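Local structure of coat protein (Sulfolobus turreted icosahedral virus, 2BBD) at residues A[6-11]-A[150-155]; A[24-29]-A[126-131]; A[33-38]-A[116-121]; A[212-217]-A[307-312]. The protein builds the icosahedral shell of the virus as its major coat protein, with a double jelly-roll fold that points to common ancestry with bacterial and eukaryotic virus capsids. One frame throughout, in Å; residues are numbered along the deposited sequence.

Contact 1. Residues A[6-11]-A[150-155]; sequences ETLQQT and FYITIT
At the border of one sheet of the first jelly roll, Glu6 and Thr7 of the outermost strand pair antiparallel with Ile154 and Thr153. Glu6 and Ile154 form a hydrogen-bonded pair: Glu6 N gives to Ile154 O at 2.9 Å, and Ile154 N returns a bond to Glu6 O at 2.8 Å, both close to straight. Two residues on, Leu8 N reaches Ile152 O at 2.8 Å. The non-hydrogen-bonded pair between these bonds, Thr7 and Thr153, is bridged by its hydroxyls instead, with OG1 to OG1 at 3.0 Å. Both threonines take the same first torsion (chi1 -56° and -61°), each hydroxyl lying beside its own backbone N. Beyond Leu8 the first strand of the roll bulges away from its neighbour over Gln9 and Gln10 and comes back at Thr11, so the sheet edge has a short interruption here. The apolar side of the pairing belongs to Leu8, whose two methyls split the work: CD2 meets Ile152 CG2 at 3.7 Å, while CD1 presses on Ile154 CD1 at 3.4 Å, a tight carbon contact. Pro25 touches Leu8 and Ile154 from the loop beyond. On return, Thr11 runs alongside Tyr151 and its CG2 makes an off-centre CH-pi contact 4.2 Å from the centroid of the Tyr151 ring. Thr11 CA also approaches Phe150 O at 3.5 Å.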
# COMPACT_ATOMS: atom_id res chain seq x y z
N GLU A 6 5.75 -18.59 -9.21
CA GLU A 6 5.94 -19.76 -8.38
C GLU A 6 5.76 -19.43 -6.90
O GLU A 6 6.04 -18.32 -6.43
CB GLU A 6 7.29 -20.46 -8.67
CG GLU A 6 8.56 -19.64 -8.47
CD GLU A 6 9.82 -20.37 -9.00
OE1 GLU A 6 10.94 -19.99 -8.61
OE2 GLU A 6 9.71 -21.31 -9.82
N THR A 7 5.24 -20.41 -6.17
CA THR A 7 4.99 -20.25 -4.75
C THR A 7 6.10 -20.88 -3.93
O THR A 7 6.44 -22.04 -4.12
CB THR A 7 3.66 -20.93 -4.38
OG1 THR A 7 2.63 -20.38 -5.20
CG2 THR A 7 3.33 -20.73 -2.92
N LEU A 8 6.68 -20.11 -3.01
CA LEU A 8 7.75 -20.63 -2.16
C LEU A 8 7.27 -21.81 -1.31
O LEU A 8 6.13 -21.85 -0.83
CB LEU A 8 8.28 -19.50 -1.27
CG LEU A 8 9.35 -18.61 -1.89
CD1 LEU A 8 9.03 -18.32 -3.34
CD2 LEU A 8 9.49 -17.33 -1.10
N GLN A 9 8.15 -22.80 -1.15
CA GLN A 9 7.84 -23.99 -0.38
C GLN A 9 7.70 -23.66 1.10
O GLN A 9 6.85 -24.20 1.79
CB GLN A 9 8.96 -25.02 -0.56
CG GLN A 9 8.53 -26.45 -0.32
CD GLN A 9 7.72 -27.01 -1.46
OE1 GLN A 9 6.63 -26.51 -1.78
NE2 GLN A 9 8.23 -28.07 -2.10
N GLN A 10 8.56 -22.78 1.58
CA GLN A 10 8.57 -22.38 2.98
C GLN A 10 7.42 -21.41 3.32
O GLN A 10 7.21 -20.41 2.64
CB GLN A 10 9.91 -21.73 3.32
CG GLN A 10 10.03 -21.24 4.76
CD GLN A 10 11.46 -20.86 5.13
OE1 GLN A 10 11.72 -20.44 6.26
NE2 GLN A 10 12.39 -21.02 4.19
N THR A 11 6.68 -21.74 4.38
CA THR A 11 5.57 -20.90 4.82
C THR A 11 5.90 -20.35 6.19
O THR A 11 6.83 -20.82 6.85
CB THR A 11 4.25 -21.69 4.89
OG1 THR A 11 4.36 -22.71 5.88
CG2 THR A 11 3.94 -22.32 3.54
N PHE A 150 1.41 -17.74 6.40
CA PHE A 150 1.60 -16.87 5.25
C PHE A 150 2.24 -17.67 4.14
O PHE A 150 3.25 -18.35 4.36
CB PHE A 150 2.53 -15.71 5.57
CG PHE A 150 1.95 -14.70 6.51
CD1 PHE A 150 2.25 -14.72 7.86
CD2 PHE A 150 1.12 -13.68 6.02
CE1 PHE A 150 1.75 -13.74 8.72
CE2 PHE A 150 0.61 -12.70 6.87
CZ PHE A 150 0.93 -12.73 8.22
N TYR A 151 1.64 -17.57 2.95
CA TYR A 151 2.14 -18.22 1.75
C TYR A 151 2.68 -17.12 0.84
O TYR A 151 2.00 -16.12 0.59
CB TYR A 151 1.02 -18.98 1.04
CG TYR A 151 0.48 -20.12 1.87
CD1 TYR A 151 -0.30 -19.87 3.00
CD2 TYR A 151 0.80 -21.44 1.56
CE1 TYR A 151 -0.75 -20.91 3.80
CE2 TYR A 151 0.35 -22.50 2.36
CZ TYR A 151 -0.42 -22.22 3.47
OH TYR A 151 -0.86 -23.24 4.28
N ILE A 152 3.90 -17.31 0.35
CA ILE A 152 4.56 -16.34 -0.50
C ILE A 152 4.62 -16.80 -1.95
O ILE A 152 5.07 -17.91 -2.24
CB ILE A 152 5.99 -16.08 -0.01
CG1 ILE A 152 5.98 -15.73 1.48
CG2 ILE A 152 6.64 -14.99 -0.86
CD1 ILE A 152 5.13 -14.50 1.85
N THR A 153 4.16 -15.95 -2.87
CA THR A 153 4.19 -16.31 -4.28
C THR A 153 4.91 -15.22 -5.07
O THR A 153 4.59 -14.04 -4.96
CB THR A 153 2.79 -16.51 -4.82
OG1 THR A 153 2.16 -17.58 -4.11
CG2 THR A 153 2.84 -16.87 -6.29
N ILE A 154 5.88 -15.61 -5.87
CA ILE A 154 6.65 -14.63 -6.62
C ILE A 154 6.46 -14.70 -8.12
O ILE A 154 6.46 -15.78 -8.71
CB ILE A 154 8.14 -14.78 -6.27
CG1 ILE A 154 8.31 -14.65 -4.75
CG2 ILE A 154 8.98 -13.71 -6.97
CD1 ILE A 154 9.63 -15.12 -4.26
N THR A 155 6.27 -13.54 -8.73
CA THR A 155 6.14 -13.48 -10.17
C THR A 155 7.49 -12.99 -10.69
O THR A 155 7.94 -11.90 -10.35
CB THR A 155 5.04 -12.50 -10.61
OG1 THR A 155 3.75 -12.99 -10.20
CG2 THR A 155 5.05 -12.35 -12.13

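Contact 2. Residues A[24-29]-A[126-131]; sequences IPRNNF and TMVQNI
Arg26 reaches from its loop across the backbone of Val128 and Gln129 and has the largest share of this contact of any residue. A bend at its third torsion (chi3 -71°) sets the guanidinium with one face over Val128 O. Val128 O lies 3.1 Å from Arg26 CD, and its approach to Arg26 NE is too poorly angled for a hydrogen bond. Gln129 OE1 comes over the same group, 3.6 Å from Arg26 NH2, its amide plane standing 88° from the guanidinium. Arg26 NE has a bonded partner in a molecule of methylpentanediol, probably from the crystallisation liquor, while a water bound by Asn130 N joins Arg26 NE and Gln129 OE1 only weakly. Lower down, Arg26 CG packs obliquely on Ile131 CD1 at 3.7 Å. Ile24 and Ile131 cross at about a right angle, CB against CG2, beside a nearly straight bond from Ile24 N to Ile131 O (2.8 Å). A second water spans Ile24 O and Ile131 N. At the other end Thr126 points its CG2 at Asn28 CA (3.4 Å) and sets OG1 in the plane of the Phe29 ring, at its edge. The two loops thus close over the jelly roll where strands 19-24 and 131-137 meet, with Ile24 resting on Ile33 and Ile131 on Phe123 of strand 108-123.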
# COMPACT_ATOMS: atom_id res chain seq x y z
N ILE A 24 13.62 -13.24 0.07
CA ILE A 24 13.06 -13.43 -1.25
C ILE A 24 14.15 -13.96 -2.19
O ILE A 24 15.21 -13.36 -2.31
CB ILE A 24 12.50 -12.11 -1.79
CG1 ILE A 24 11.41 -11.59 -0.84
CG2 ILE A 24 11.94 -12.31 -3.20
CD1 ILE A 24 10.25 -12.56 -0.64
N PRO A 25 13.90 -15.09 -2.85
CA PRO A 25 14.87 -15.70 -3.77
C PRO A 25 15.08 -14.83 -5.02
O PRO A 25 14.12 -14.30 -5.59
CB PRO A 25 14.24 -17.04 -4.13
CG PRO A 25 13.29 -17.31 -2.98
CD PRO A 25 12.71 -15.95 -2.70
N ARG A 26 16.34 -14.70 -5.44
CA ARG A 26 16.71 -13.89 -6.61
C ARG A 26 16.95 -14.75 -7.84
O ARG A 26 18.02 -14.67 -8.46
CB ARG A 26 17.96 -13.08 -6.28
CG ARG A 26 17.77 -12.21 -5.05
CD ARG A 26 19.00 -11.39 -4.70
NE ARG A 26 20.08 -12.21 -4.18
CZ ARG A 26 21.02 -12.78 -4.94
NH1 ARG A 26 21.00 -12.61 -6.26
NH2 ARG A 26 21.97 -13.51 -4.38
N ASN A 27 15.96 -15.55 -8.21
CA ASN A 27 16.05 -16.44 -9.36
C ASN A 27 16.09 -15.71 -10.68
O ASN A 27 16.68 -16.18 -11.64
CB ASN A 27 14.86 -17.40 -9.37
CG ASN A 27 14.81 -18.28 -8.15
OD1 ASN A 27 13.86 -19.03 -7.96
ND2 ASN A 27 15.84 -18.19 -7.30
N ASN A 28 15.44 -14.56 -10.73
CA ASN A 28 15.37 -13.74 -11.93
C ASN A 28 14.84 -12.38 -11.52
O ASN A 28 14.74 -12.09 -10.31
CB ASN A 28 14.40 -14.35 -12.94
CG ASN A 28 15.08 -15.27 -13.93
OD1 ASN A 28 16.05 -14.89 -14.58
ND2 ASN A 28 14.57 -16.50 -14.06
N PHE A 29 14.52 -11.56 -12.50
CA PHE A 29 13.95 -10.25 -12.21
C PHE A 29 12.58 -10.56 -11.60
O PHE A 29 11.97 -11.58 -11.92
CB PHE A 29 13.80 -9.43 -13.50
CG PHE A 29 15.05 -8.69 -13.91
CD1 PHE A 29 14.96 -7.48 -14.60
CD2 PHE A 29 16.32 -9.19 -13.60
CE1 PHE A 29 16.12 -6.78 -14.99
CE2 PHE A 29 17.48 -8.50 -13.98
CZ PHE A 29 17.38 -7.30 -14.67
N THR A 126 18.33 -10.18 -9.59
CA THR A 126 19.58 -10.91 -9.76
C THR A 126 20.81 -10.01 -9.65
O THR A 126 21.94 -10.48 -9.64
CB THR A 126 19.61 -11.63 -11.12
OG1 THR A 126 19.47 -10.67 -12.17
CG2 THR A 126 18.49 -12.65 -11.21
N MSE A 127 20.59 -8.70 -9.53
CA MSE A 127 21.70 -7.77 -9.44
C MSE A 127 21.86 -7.12 -8.07
O MSE A 127 22.78 -6.33 -7.85
CB MSE A 127 21.54 -6.69 -10.52
CG MSE A 127 21.65 -7.26 -11.93
SE MSE A 127 21.51 -5.94 -13.35
CE MSE A 127 23.26 -5.12 -13.15
N VAL A 128 20.98 -7.48 -7.14
CA VAL A 128 21.04 -6.92 -5.79
C VAL A 128 21.21 -8.03 -4.76
O VAL A 128 21.13 -9.21 -5.08
CB VAL A 128 19.76 -6.11 -5.45
CG1 VAL A 128 19.49 -5.05 -6.51
CG2 VAL A 128 18.58 -7.06 -5.31
N GLN A 129 21.44 -7.63 -3.51
CA GLN A 129 21.63 -8.56 -2.41
C GLN A 129 20.56 -8.45 -1.34
O GLN A 129 19.99 -7.38 -1.12
CB GLN A 129 22.99 -8.32 -1.74
CG GLN A 129 24.20 -8.50 -2.64
CD GLN A 129 24.67 -9.94 -2.69
OE1 GLN A 129 23.87 -10.87 -2.85
NE2 GLN A 129 25.98 -10.13 -2.55
N ASN A 130 20.30 -9.57 -0.69
CA ASN A 130 19.37 -9.65 0.43
C ASN A 130 18.01 -8.94 0.34
O ASN A 130 17.79 -7.91 0.99
CB ASN A 130 20.10 -9.20 1.69
CG ASN A 130 21.39 -10.00 1.93
OD1 ASN A 130 22.43 -9.44 2.29
ND2 ASN A 130 21.31 -11.31 1.73
N ILE A 131 17.11 -9.49 -0.47
CA ILE A 131 15.77 -8.93 -0.59
C ILE A 131 14.99 -9.54 0.57
O ILE A 131 14.86 -10.76 0.66
CB ILE A 131 15.09 -9.34 -1.91
CG1 ILE A 131 15.96 -8.92 -3.10
CG2 ILE A 131 13.72 -8.67 -2.00
CD1 ILE A 131 15.43 -9.40 -4.45
O HOH W 1 17.33 -12.04 -1.46
O HOH W 2 21.36 -12.29 -1.11

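Contact 3. Residues A[33-38]-A[116-121]; sequences IRVQLI and WEFDLA
Glu117 OE2 is gripped by two basic side chains, Arg34 from the neighbouring strand and Lys32, which forms a further salt bridge. Arg34 NE donates at 3.2 Å to the anti side of Glu117 OE2, and Arg34 NH2 adds a weak bond to the same oxygen at 3.5 Å. Guanidinium and carboxylate are close to coplanar, their planes 20° apart, with the oxygen at the guanidinium's edge. The bend at chi3 (-70°) turns Arg34 NE toward the acid, while the two side chains run side by side. The paired charges probably keep the carboxylate ionised. On the other face of the sheet the contact is apolar. Phe118 presents its ring edge to the partner strand, CE1 touching Val35 CG2 at 3.6 Å and CD1 standing 3.4 Å from Ile33 O. The indole edge of Trp116 likewise receives Leu37 CB, at 3.9 Å from CZ3. Phe64 meets both aromatic rings edge-to-face, and Trp116 NE1 bonds to Gly79 O at the start of helix 79-89. Backbone bonds pair Ile33 with Phe118 and Val35 with Trp116, each in both directions. The apolar face packs on strand 61-68 of a second sheet, as the facing sheets of a jelly-roll beta sandwich do.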
# COMPACT_ATOMS: atom_id res chain seq x y z
N ILE A 33 5.25 -9.72 -5.83
CA ILE A 33 5.26 -10.67 -4.74
C ILE A 33 3.85 -10.72 -4.16
O ILE A 33 3.24 -9.69 -3.87
CB ILE A 33 6.23 -10.25 -3.62
CG1 ILE A 33 7.67 -10.25 -4.16
CG2 ILE A 33 6.09 -11.17 -2.43
CD1 ILE A 33 8.68 -9.64 -3.19
N ARG A 34 3.33 -11.93 -4.00
CA ARG A 34 2.01 -12.11 -3.44
C ARG A 34 2.12 -12.75 -2.07
O ARG A 34 2.92 -13.67 -1.86
CB ARG A 34 1.16 -12.99 -4.35
CG ARG A 34 -0.15 -13.42 -3.71
CD ARG A 34 -0.89 -14.44 -4.57
NE ARG A 34 -1.42 -13.85 -5.79
CZ ARG A 34 -2.00 -14.55 -6.76
NH1 ARG A 34 -2.11 -15.87 -6.65
NH2 ARG A 34 -2.48 -13.94 -7.84
N VAL A 35 1.32 -12.25 -1.14
CA VAL A 35 1.27 -12.75 0.22
C VAL A 35 -0.17 -13.17 0.53
O VAL A 35 -1.10 -12.39 0.30
CB VAL A 35 1.70 -11.66 1.25
CG1 VAL A 35 1.54 -12.19 2.66
CG2 VAL A 35 3.15 -11.24 1.02
N GLN A 36 -0.35 -14.39 1.01
CA GLN A 36 -1.68 -14.87 1.37
C GLN A 36 -1.65 -15.43 2.79
O GLN A 36 -0.85 -16.33 3.10
CB GLN A 36 -2.17 -15.96 0.41
CG GLN A 36 -2.20 -15.56 -1.05
CD GLN A 36 -2.51 -16.73 -1.97
OE1 GLN A 36 -3.67 -16.98 -2.31
NE2 GLN A 36 -1.47 -17.46 -2.36
N LEU A 37 -2.50 -14.87 3.65
CA LEU A 37 -2.61 -15.33 5.03
C LEU A 37 -3.81 -16.26 4.95
O LEU A 37 -4.94 -15.82 4.76
CB LEU A 37 -2.88 -14.15 5.97
CG LEU A 37 -3.14 -14.51 7.44
CD1 LEU A 37 -1.93 -15.22 8.01
CD2 LEU A 37 -3.45 -13.23 8.26
N ILE A 38 -3.56 -17.55 5.09
CA ILE A 38 -4.61 -18.56 4.96
C ILE A 38 -4.66 -19.52 6.14
O ILE A 38 -3.63 -20.04 6.59
CB ILE A 38 -4.37 -19.38 3.67
CG1 ILE A 38 -4.25 -18.42 2.47
CG2 ILE A 38 -5.48 -20.40 3.48
CD1 ILE A 38 -3.80 -19.08 1.18
N TRP A 116 -2.51 -9.85 -0.24
CA TRP A 116 -1.84 -8.57 -0.47
C TRP A 116 -0.82 -8.82 -1.57
O TRP A 116 -0.24 -9.90 -1.65
CB TRP A 116 -1.05 -8.11 0.74
CG TRP A 116 -1.84 -7.79 1.96
CD1 TRP A 116 -2.29 -6.56 2.34
CD2 TRP A 116 -2.13 -8.68 3.04
NE1 TRP A 116 -2.83 -6.63 3.60
CE2 TRP A 116 -2.74 -7.92 4.06
CE3 TRP A 116 -1.92 -10.05 3.25
CZ2 TRP A 116 -3.14 -8.48 5.27
CZ3 TRP A 116 -2.33 -10.61 4.46
CH2 TRP A 116 -2.93 -9.82 5.46
N GLU A 117 -0.61 -7.82 -2.42
CA GLU A 117 0.38 -7.95 -3.49
C GLU A 117 1.28 -6.74 -3.50
O GLU A 117 0.86 -5.63 -3.16
CB GLU A 117 -0.29 -8.09 -4.86
CG GLU A 117 -1.09 -9.35 -5.03
CD GLU A 117 -1.41 -9.66 -6.48
OE1 GLU A 117 -1.78 -8.72 -7.23
OE2 GLU A 117 -1.30 -10.84 -6.87
N PHE A 118 2.53 -6.97 -3.89
CA PHE A 118 3.52 -5.91 -3.98
C PHE A 118 3.96 -5.84 -5.44
O PHE A 118 4.49 -6.80 -6.00
CB PHE A 118 4.74 -6.23 -3.09
CG PHE A 118 4.39 -6.43 -1.64
CD1 PHE A 118 3.79 -7.61 -1.21
CD2 PHE A 118 4.63 -5.43 -0.71
CE1 PHE A 118 3.41 -7.78 0.13
CE2 PHE A 118 4.26 -5.58 0.62
CZ PHE A 118 3.65 -6.76 1.04
N ASP A 119 3.71 -4.70 -6.06
CA ASP A 119 4.09 -4.50 -7.44
C ASP A 119 5.51 -3.95 -7.40
O ASP A 119 5.76 -2.88 -6.86
CB ASP A 119 3.13 -3.52 -8.10
CG ASP A 119 3.43 -3.30 -9.57
OD1 ASP A 119 2.59 -2.65 -10.24
OD2 ASP A 119 4.49 -3.75 -10.06
N LEU A 120 6.46 -4.70 -7.96
CA LEU A 120 7.85 -4.27 -7.99
C LEU A 120 8.27 -3.82 -9.37
O LEU A 120 9.46 -3.80 -9.67
CB LEU A 120 8.79 -5.39 -7.54
CG LEU A 120 8.86 -5.76 -6.06
CD1 LEU A 120 7.57 -6.42 -5.62
CD2 LEU A 120 10.03 -6.71 -5.84
N ALA A 121 7.31 -3.46 -10.22
CA ALA A 121 7.62 -3.04 -11.58
C ALA A 121 8.41 -4.20 -12.19
O ALA A 121 7.86 -5.29 -12.39
CB ALA A 121 8.45 -1.76 -11.55

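Contact 4. Residues A[212-217]-A[307-312]; sequences KRQLVY and SLYVSY
Strands 212-217 and 307-312 pair antiparallel in a sheet of the second jelly roll, and a classic beta bulge marks one end of the pairing. Backbone bonds come first. At the bulge Lys212 and Arg213 both face Val310, whose O takes two donors, Lys212 N at 3.0 Å and Arg213 N at 3.2 Å; Val310 N answers to Arg213 O. Farther along, Leu215 and Leu308 form a regular hydrogen-bonded pair: Leu215 N points straight at Leu308 O (178°). In return, Leu308 N reaches Leu215 O at 2.8 Å. Apolar contacts lie on the face of these last residues. Arg213 runs alongside Val310 and lays its CG against Val310 CB at 3.5 Å, having placed CG between its own backbone N and carbonyl carbon (chi1 65°); its NE goes on to a salt bridge with Asp274. Leu215 CB meets Leu308 CB at 4.1 Å, and helix 79-89 covers this side through Ile84 and Leu85. The polar side-chain contacts are on the other face. Gln214 stretches out beside Tyr309, amide and ring planes only 16° apart, and its NE2 bonds to Tyr233 OH from the roll's other sheet. Ser307 OG sits 3.0 Å above the Tyr309 ring plane, toward the rim, and donates to Gln214 OE1 at 2.9 Å, in the carbonyl plane, on a lone pair.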
# COMPACT_ATOMS: atom_id res chain seq x y z
N LYS A 212 2.27 8.56 -8.15
CA LYS A 212 1.28 8.04 -9.07
C LYS A 212 -0.10 8.19 -8.44
O LYS A 212 -1.00 8.80 -9.03
CB LYS A 212 1.57 6.57 -9.38
CG LYS A 212 0.56 5.93 -10.32
CD LYS A 212 0.94 4.49 -10.65
CE LYS A 212 -0.14 3.83 -11.50
NZ LYS A 212 0.10 2.37 -11.67
N ARG A 213 -0.29 7.66 -7.24
CA ARG A 213 -1.58 7.79 -6.58
C ARG A 213 -1.44 7.80 -5.07
O ARG A 213 -0.48 7.26 -4.51
CB ARG A 213 -2.53 6.68 -7.02
CG ARG A 213 -2.12 5.29 -6.61
CD ARG A 213 -3.03 4.27 -7.25
NE ARG A 213 -3.07 4.47 -8.69
CZ ARG A 213 -3.32 3.50 -9.57
NH1 ARG A 213 -3.55 2.26 -9.15
NH2 ARG A 213 -3.32 3.76 -10.87
N GLN A 214 -2.40 8.44 -4.41
CA GLN A 214 -2.39 8.54 -2.97
C GLN A 214 -3.66 7.99 -2.36
O GLN A 214 -4.77 8.41 -2.73
CB GLN A 214 -2.23 10.00 -2.56
CG GLN A 214 -2.14 10.24 -1.07
CD GLN A 214 -2.31 11.69 -0.72
OE1 GLN A 214 -2.04 12.11 0.42
NE2 GLN A 214 -2.77 12.48 -1.68
N LEU A 215 -3.51 7.05 -1.44
CA LEU A 215 -4.64 6.47 -0.74
C LEU A 215 -4.71 7.17 0.60
O LEU A 215 -3.74 7.20 1.35
CB LEU A 215 -4.47 4.97 -0.51
CG LEU A 215 -5.42 4.41 0.57
CD1 LEU A 215 -6.88 4.63 0.16
CD2 LEU A 215 -5.13 2.92 0.79
N VAL A 216 -5.87 7.75 0.89
CA VAL A 216 -6.05 8.44 2.15
C VAL A 216 -7.23 7.86 2.90
O VAL A 216 -8.30 7.69 2.33
CB VAL A 216 -6.32 9.94 1.96
CG1 VAL A 216 -6.48 10.62 3.33
CG2 VAL A 216 -5.19 10.59 1.15
N TYR A 217 -7.02 7.55 4.17
CA TYR A 217 -8.12 7.07 5.00
C TYR A 217 -7.98 7.72 6.36
O TYR A 217 -6.88 8.05 6.80
CB TYR A 217 -8.16 5.54 5.10
CG TYR A 217 -6.93 4.87 5.65
CD1 TYR A 217 -5.83 4.64 4.83
CD2 TYR A 217 -6.89 4.42 6.96
CE1 TYR A 217 -4.71 3.95 5.31
CE2 TYR A 217 -5.77 3.74 7.46
CZ TYR A 217 -4.68 3.50 6.62
OH TYR A 217 -3.58 2.81 7.09
N SER A 307 -1.84 8.30 5.02
CA SER A 307 -1.61 8.47 3.60
C SER A 307 -0.63 7.43 3.06
O SER A 307 0.55 7.39 3.44
CB SER A 307 -1.06 9.87 3.34
OG SER A 307 -0.75 10.05 1.98
N LEU A 308 -1.12 6.58 2.16
CA LEU A 308 -0.29 5.55 1.55
C LEU A 308 0.03 6.02 0.13
O LEU A 308 -0.84 6.08 -0.75
CB LEU A 308 -1.03 4.21 1.51
CG LEU A 308 -0.22 2.98 1.09
CD1 LEU A 308 -0.98 1.71 1.49
CD2 LEU A 308 0.02 2.99 -0.40
N TYR A 309 1.30 6.36 -0.07
CA TYR A 309 1.78 6.86 -1.36
C TYR A 309 2.28 5.80 -2.33
O TYR A 309 3.27 5.11 -2.07
CB TYR A 309 2.89 7.87 -1.14
CG TYR A 309 2.42 9.13 -0.47
CD1 TYR A 309 1.66 10.06 -1.16
CD2 TYR A 309 2.78 9.41 0.84
CE1 TYR A 309 1.26 11.24 -0.56
CE2 TYR A 309 2.39 10.58 1.46
CZ TYR A 309 1.64 11.49 0.75
OH TYR A 309 1.27 12.67 1.35
N VAL A 310 1.61 5.67 -3.46
CA VAL A 310 2.06 4.73 -4.45
C VAL A 310 2.94 5.56 -5.40
O VAL A 310 2.43 6.20 -6.32
CB VAL A 310 0.90 4.10 -5.22
CG1 VAL A 310 1.44 3.18 -6.29
CG2 VAL A 310 0.00 3.31 -4.26
N SER A 311 4.24 5.57 -5.12
CA SER A 311 5.21 6.32 -5.91
C SER A 311 6.34 5.42 -6.43
O SER A 311 6.45 4.25 -6.06
CB SER A 311 5.82 7.43 -5.05
OG SER A 311 4.83 8.32 -4.55
N TYR A 312 7.18 5.99 -7.29
CA TYR A 312 8.33 5.28 -7.84
C TYR A 312 9.48 6.25 -8.08
O TYR A 312 9.29 7.47 -8.12
CB TYR A 312 7.98 4.55 -9.14
CG TYR A 312 7.40 5.41 -10.23
CD1 TYR A 312 6.03 5.68 -10.28
CD2 TYR A 312 8.22 5.95 -11.23
CE1 TYR A 312 5.49 6.45 -11.29
CE2 TYR A 312 7.68 6.73 -12.25
CZ TYR A 312 6.31 6.97 -12.27
OH TYR A 312 5.76 7.76 -13.26

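In the fold
Contacts 1, 2 and 3 belong to the first jelly roll and contact 4 to the second. Along the chain they nest, 33-38/116-121 inside 24-29/126-131 inside 6-11/150-155, and all three close before contact 4 opens. Contacts 1 and 3, centres 10 Å apart, lie in one sheet, separated by the pairing of strands 145-158 and 29-43. Contact 2, its centre about 15 Å from that of contact 1, caps an end of the same roll and touches contacts 1 and 3. Contact 4 lies about 17 Å from contact 3 between centres, and helix 79-89 touches side chains of both. The mixed sheet containing 212-217 also includes strands of the first roll, so the two rolls are joined directly.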